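Local structure of cellulase (Soil metagenome, 5I2U) at residues M221-A226 with E265-Y270; V246-C251 with R277-V282. The protein probably hydrolyses beta-1,4-glucosidic bonds in cellulose, as a halotolerant glycoside hydrolase of family 5 built on a TIM barrel. One frame throughout, in Å; residues are numbered along the deposited sequence.

Contact 1. Residues M221-A226 with E265-Y270; sequences MHFYAA and EEWKTY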
# COMPACT_ATOMS: atom_id res chain seq x y z
N MET A 221 4.80 -6.90 2.21
CA MET A 221 4.81 -8.12 1.41
C MET A 221 3.81 -7.93 0.29
O MET A 221 2.72 -7.45 0.54
CB MET A 221 4.45 -9.34 2.28
CG MET A 221 4.67 -10.68 1.60
SD MET A 221 3.25 -11.28 0.65
CE MET A 221 2.16 -11.79 1.97
N HIS A 222 4.21 -8.28 -0.93
CA HIS A 222 3.32 -8.24 -2.09
C HIS A 222 3.11 -9.63 -2.69
O HIS A 222 4.07 -10.36 -2.92
CB HIS A 222 3.88 -7.31 -3.17
CG HIS A 222 3.91 -5.86 -2.79
ND1 HIS A 222 4.28 -4.88 -3.67
CD2 HIS A 222 3.60 -5.22 -1.63
CE1 HIS A 222 4.20 -3.70 -3.08
NE2 HIS A 222 3.80 -3.88 -1.84
N PHE A 223 1.85 -9.99 -2.92
CA PHE A 223 1.53 -11.27 -3.56
C PHE A 223 0.51 -11.07 -4.68
O PHE A 223 -0.31 -10.17 -4.63
CB PHE A 223 1.00 -12.28 -2.54
CG PHE A 223 -0.38 -11.98 -2.04
CD1 PHE A 223 -1.50 -12.37 -2.76
CD2 PHE A 223 -0.56 -11.30 -0.85
CE1 PHE A 223 -2.78 -12.08 -2.31
CE2 PHE A 223 -1.84 -11.00 -0.39
CZ PHE A 223 -2.94 -11.39 -1.12
N TYR A 224 0.56 -11.98 -5.65
CA TYR A 224 -0.37 -12.05 -6.77
C TYR A 224 -0.77 -13.50 -6.84
O TYR A 224 0.05 -14.38 -7.12
CB TYR A 224 0.27 -11.52 -8.05
CG TYR A 224 0.25 -10.02 -8.00
CD1 TYR A 224 1.23 -9.32 -7.30
CD2 TYR A 224 -0.82 -9.30 -8.52
CE1 TYR A 224 1.18 -7.93 -7.17
CE2 TYR A 224 -0.88 -7.92 -8.41
CZ TYR A 224 0.12 -7.24 -7.73
OH TYR A 224 0.07 -5.88 -7.62
N ALA A 225 -2.04 -13.75 -6.52
CA ALA A 225 -2.51 -15.07 -6.12
C ALA A 225 -2.40 -16.16 -7.20
O ALA A 225 -2.29 -17.34 -6.87
CB ALA A 225 -3.93 -14.99 -5.59
N ALA A 226 -2.42 -15.76 -8.48
CA ALA A 226 -2.31 -16.73 -9.58
C ALA A 226 -0.86 -17.16 -9.88
O ALA A 226 -0.65 -18.08 -10.67
CB ALA A 226 -2.98 -16.18 -10.83
N GLU A 265 -9.97 -18.82 -6.32
CA GLU A 265 -9.81 -19.67 -5.14
C GLU A 265 -8.54 -19.29 -4.38
O GLU A 265 -8.56 -19.17 -3.16
CB GLU A 265 -9.84 -21.16 -5.51
CG GLU A 265 -11.18 -21.57 -6.04
CD GLU A 265 -11.54 -23.00 -5.69
OE1 GLU A 265 -10.90 -23.91 -6.24
OE2 GLU A 265 -12.46 -23.19 -4.85
N GLU A 266 -7.45 -19.05 -5.12
CA GLU A 266 -6.18 -18.63 -4.53
C GLU A 266 -6.31 -17.28 -3.80
O GLU A 266 -5.75 -17.10 -2.71
CB GLU A 266 -5.07 -18.56 -5.59
CG GLU A 266 -4.70 -19.90 -6.24
CD GLU A 266 -5.59 -20.27 -7.43
OE1 GLU A 266 -6.72 -19.76 -7.56
OE2 GLU A 266 -5.14 -21.09 -8.26
N TRP A 267 -7.04 -16.33 -4.40
CA TRP A 267 -7.37 -15.08 -3.74
C TRP A 267 -8.09 -15.31 -2.41
O TRP A 267 -7.71 -14.73 -1.38
CB TRP A 267 -8.23 -14.17 -4.63
CG TRP A 267 -8.69 -12.92 -3.94
CD1 TRP A 267 -9.96 -12.62 -3.54
CD2 TRP A 267 -7.87 -11.84 -3.53
NE1 TRP A 267 -9.99 -11.39 -2.92
CE2 TRP A 267 -8.71 -10.88 -2.91
CE3 TRP A 267 -6.50 -11.56 -3.65
CZ2 TRP A 267 -8.23 -9.68 -2.39
CZ3 TRP A 267 -6.01 -10.36 -3.15
CH2 TRP A 267 -6.88 -9.43 -2.52
N LYS A 268 -9.13 -16.14 -2.41
CA LYS A 268 -9.80 -16.48 -1.15
C LYS A 268 -8.85 -17.07 -0.09
O LYS A 268 -9.01 -16.76 1.09
CB LYS A 268 -10.97 -17.43 -1.36
CG LYS A 268 -11.59 -17.90 -0.05
CD LYS A 268 -13.06 -18.25 -0.16
CE LYS A 268 -13.60 -18.70 1.19
NZ LYS A 268 -14.82 -19.54 1.03
N THR A 269 -7.93 -17.94 -0.52
CA THR A 269 -6.99 -18.59 0.40
C THR A 269 -6.11 -17.54 1.08
O THR A 269 -5.97 -17.52 2.30
CB THR A 269 -6.11 -19.60 -0.34
OG1 THR A 269 -6.92 -20.61 -0.95
CG2 THR A 269 -5.10 -20.26 0.61
N TYR A 270 -5.56 -16.64 0.27
CA TYR A 270 -4.74 -15.53 0.78
C TYR A 270 -5.50 -14.60 1.70
O TYR A 270 -5.03 -14.29 2.79
CB TYR A 270 -4.13 -14.73 -0.38
CG TYR A 270 -2.78 -15.20 -0.86
CD1 TYR A 270 -1.62 -14.85 -0.17
CD2 TYR A 270 -2.64 -15.97 -2.02
CE1 TYR A 270 -0.37 -15.26 -0.61
CE2 TYR A 270 -1.40 -16.38 -2.47
CZ TYR A 270 -0.27 -16.02 -1.76
OH TYR A 270 0.97 -16.42 -2.18
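F223, near the end of strand 217-224, lays its ring flat against that of Y270 on helix 264-276. The two form an offset stack, planes 5° apart and centroids 3.9 Å apart, and the side chains run past each other in opposite directions. CD1 of each ring sits over the centre of the other, and F223 CE1 reaches Y270 CG at 3.4 Å. F223 holds CG between its backbone N and carbonyl carbon (chi1 72°), a rotation that turns the ring out toward the helix. Its rim also meets W267, where F223 CE1 comes within 3.8 Å of W267 CZ3; here the planes stand at 35° and neither ring covers the other's face. The indole NE1 is hydrogen-bonded to S321 OG of helix 313-325. This aromatic cluster lies in the shell between the TIM barrel's parallel strands and its surrounding helices: strand 217-224 supplies F223 and helix 264-276, which follows the next strand in the chain, supplies the other two rings. At the far end of the tyrosine, Y270 OH is hydrogen-bonded to H228 O. An alanine at Y270 would probably leave one face of the F223 ring without its stacking partner and H228 O without the hydroxyl. Past the strand, A225 sets its methyl close to the helix backbone, CB lying 3.6 Å from W267 N. A225 CB also lies 3.7 Å from E266 CB and approaches the Y270 ring obliquely near CD2. A225 O lies 3.3 Å from E266 CB, a contact with the aliphatic base of the glutamate; the chain then bends and carries the carboxylate away to a salt bridge with R261.

Contact 2. Residues V246-C251 with R277-V282; sequences VFVSEC and RKISWV. With PO4 (phosphate ion), chain J.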
# COMPACT_ATOMS: atom_id res chain seq x y z
N VAL A 246 4.23 -7.33 9.48
CA VAL A 246 3.96 -7.47 8.05
C VAL A 246 2.66 -6.77 7.63
O VAL A 246 1.59 -7.05 8.18
CB VAL A 246 3.84 -8.96 7.66
CG1 VAL A 246 3.48 -9.12 6.18
CG2 VAL A 246 5.15 -9.67 7.99
N PHE A 247 2.76 -5.87 6.66
CA PHE A 247 1.62 -5.16 6.09
C PHE A 247 1.67 -5.42 4.59
O PHE A 247 2.66 -5.10 3.93
CB PHE A 247 1.77 -3.66 6.39
CG PHE A 247 0.57 -2.82 6.05
CD1 PHE A 247 0.17 -2.62 4.74
CD2 PHE A 247 -0.14 -2.18 7.07
CE1 PHE A 247 -0.94 -1.83 4.45
CE2 PHE A 247 -1.24 -1.39 6.78
CZ PHE A 247 -1.64 -1.21 5.47
N VAL A 248 0.60 -5.99 4.04
CA VAL A 248 0.48 -6.21 2.59
C VAL A 248 0.02 -4.91 1.90
O VAL A 248 -1.17 -4.61 1.84
CB VAL A 248 -0.48 -7.39 2.29
CG1 VAL A 248 -0.77 -7.52 0.80
CG2 VAL A 248 0.12 -8.69 2.84
N SER A 249 0.98 -4.12 1.42
CA SER A 249 0.68 -2.80 0.83
C SER A 249 0.25 -2.91 -0.64
O SER A 249 -0.25 -1.94 -1.22
CB SER A 249 1.86 -1.85 0.98
OG SER A 249 3.00 -2.33 0.31
N GLU A 250 0.43 -4.09 -1.23
CA GLU A 250 -0.05 -4.32 -2.58
C GLU A 250 -0.28 -5.80 -2.80
O GLU A 250 0.59 -6.62 -2.47
CB GLU A 250 0.97 -3.83 -3.59
CG GLU A 250 0.46 -3.73 -5.00
CD GLU A 250 1.57 -3.40 -5.95
OE1 GLU A 250 2.11 -2.27 -5.87
OE2 GLU A 250 1.91 -4.29 -6.76
N CYS A 251 -1.44 -6.15 -3.33
CA CYS A 251 -1.72 -7.52 -3.71
C CYS A 251 -2.81 -7.62 -4.74
O CYS A 251 -3.57 -6.67 -4.96
CB CYS A 251 -2.08 -8.38 -2.49
SG CYS A 251 -3.61 -7.95 -1.62
N ARG A 277 -4.48 -14.05 10.46
CA ARG A 277 -3.27 -13.39 10.98
C ARG A 277 -3.46 -11.90 11.32
O ARG A 277 -2.51 -11.28 11.77
CB ARG A 277 -2.10 -13.49 9.98
CG ARG A 277 -1.75 -14.89 9.52
CD ARG A 277 -1.17 -15.73 10.62
NE ARG A 277 -0.78 -17.05 10.11
CZ ARG A 277 -1.62 -18.05 9.84
NH1 ARG A 277 -2.94 -17.95 10.05
NH2 ARG A 277 -1.13 -19.20 9.37
N LYS A 278 -4.64 -11.33 11.11
CA LYS A 278 -4.86 -9.88 11.29
C LYS A 278 -3.84 -9.01 10.53
O LYS A 278 -3.36 -8.00 11.05
CB LYS A 278 -4.90 -9.50 12.78
CG LYS A 278 -6.06 -10.10 13.56
CD LYS A 278 -6.43 -9.28 14.79
CE LYS A 278 -7.62 -9.87 15.54
NZ LYS A 278 -7.29 -11.19 16.15
N ILE A 279 -3.51 -9.42 9.31
CA ILE A 279 -2.60 -8.70 8.40
C ILE A 279 -3.45 -7.75 7.56
O ILE A 279 -4.46 -8.16 6.98
CB ILE A 279 -1.86 -9.67 7.45
CG1 ILE A 279 -0.86 -10.52 8.23
CG2 ILE A 279 -1.17 -8.91 6.32
CD1 ILE A 279 -0.36 -11.73 7.47
N SER A 280 -3.05 -6.47 7.52
CA SER A 280 -3.76 -5.49 6.70
C SER A 280 -3.41 -5.69 5.22
O SER A 280 -2.32 -6.16 4.91
CB SER A 280 -3.42 -4.07 7.13
OG SER A 280 -4.04 -3.77 8.37
N TRP A 281 -4.35 -5.37 4.33
CA TRP A 281 -4.13 -5.58 2.88
C TRP A 281 -4.75 -4.53 1.95
O TRP A 281 -5.78 -3.95 2.25
CB TRP A 281 -4.54 -6.99 2.44
CG TRP A 281 -5.89 -7.45 2.82
CD1 TRP A 281 -6.25 -8.12 3.95
CD2 TRP A 281 -7.10 -7.30 2.05
NE1 TRP A 281 -7.60 -8.38 3.95
CE2 TRP A 281 -8.15 -7.89 2.80
CE3 TRP A 281 -7.40 -6.72 0.80
CZ2 TRP A 281 -9.48 -7.93 2.34
CZ3 TRP A 281 -8.72 -6.75 0.34
CH2 TRP A 281 -9.74 -7.36 1.11
N VAL A 282 -4.07 -4.30 0.84
CA VAL A 282 -4.47 -3.32 -0.16
C VAL A 282 -4.43 -3.98 -1.54
O VAL A 282 -3.37 -4.45 -1.99
CB VAL A 282 -3.54 -2.09 -0.13
CG1 VAL A 282 -4.15 -0.92 -0.90
CG2 VAL A 282 -3.25 -1.66 1.31
P PO4 J . 1.00 -9.00 11.60
O1 PO4 J . 0.10 -8.70 10.44
O2 PO4 J . 1.44 -10.44 11.56
O3 PO4 J . 0.22 -8.74 12.87
O4 PO4 J . 2.21 -8.11 11.50
O HOH W 1 -0.62 -5.56 8.85
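V248 bonds to the neighbouring strand on both sides of W281, as in a parallel bridge: V248 N donates to S280 O at 3.1 Å, and V248 O accepts a weak bond from V282 N. Beyond the corner at E250, C251 N gives V282 O a second weak bond of 2.9 Å. A water extends the link at the other end, donating to V246 O and accepting from S280 N. These are the seventh and eighth strands of the TIM barrel, joined right beside its closure, for W281 also bonds through its backbone to L56 and G58; helix 264-276 makes the beta-alpha-beta crossover between them. Among the apolar contacts, S280 CB lies over one face of the F247 ring, 3.8 Å from its centroid, while V282 CG2 meets the ring edge at CE1, 3.9 Å away. F247 CG is anti to the backbone N (chi1 -171°), which carries the ring across to these two residues. V248 CG2 meets I279 CG2 at 3.7 Å, and V248 CB packs against W281 CB. A phosphate, probably from the crystallisation liquor, accepts a nearly straight bond (175°) from V246 N to its O4 at 3.0 Å.

Overall arrangement
Both contacts are buried, but contact 2 lies deeper, its centre about 8 Å from the centre of the chain, against about 15 Å for that of contact 1. Contact 2 joins two adjacent barrel strands through backbone bonds; contact 1 sets a strand against an outer helix through aromatic and methyl packing. Strand 246-252 lies between 217-224 and 281-286 in the sheet, and helix 264-276 follows it in the chain, so the segments alternate. The contacts touch directly: Y224 OH is 2.6 Å from E250 OE2 and H222 NE2 is 2.8 Å from S249 OG, both probable hydrogen bonds. These polar groups, with E163 bonded to H222, are consistent with the active-site end of a family 5 barrel.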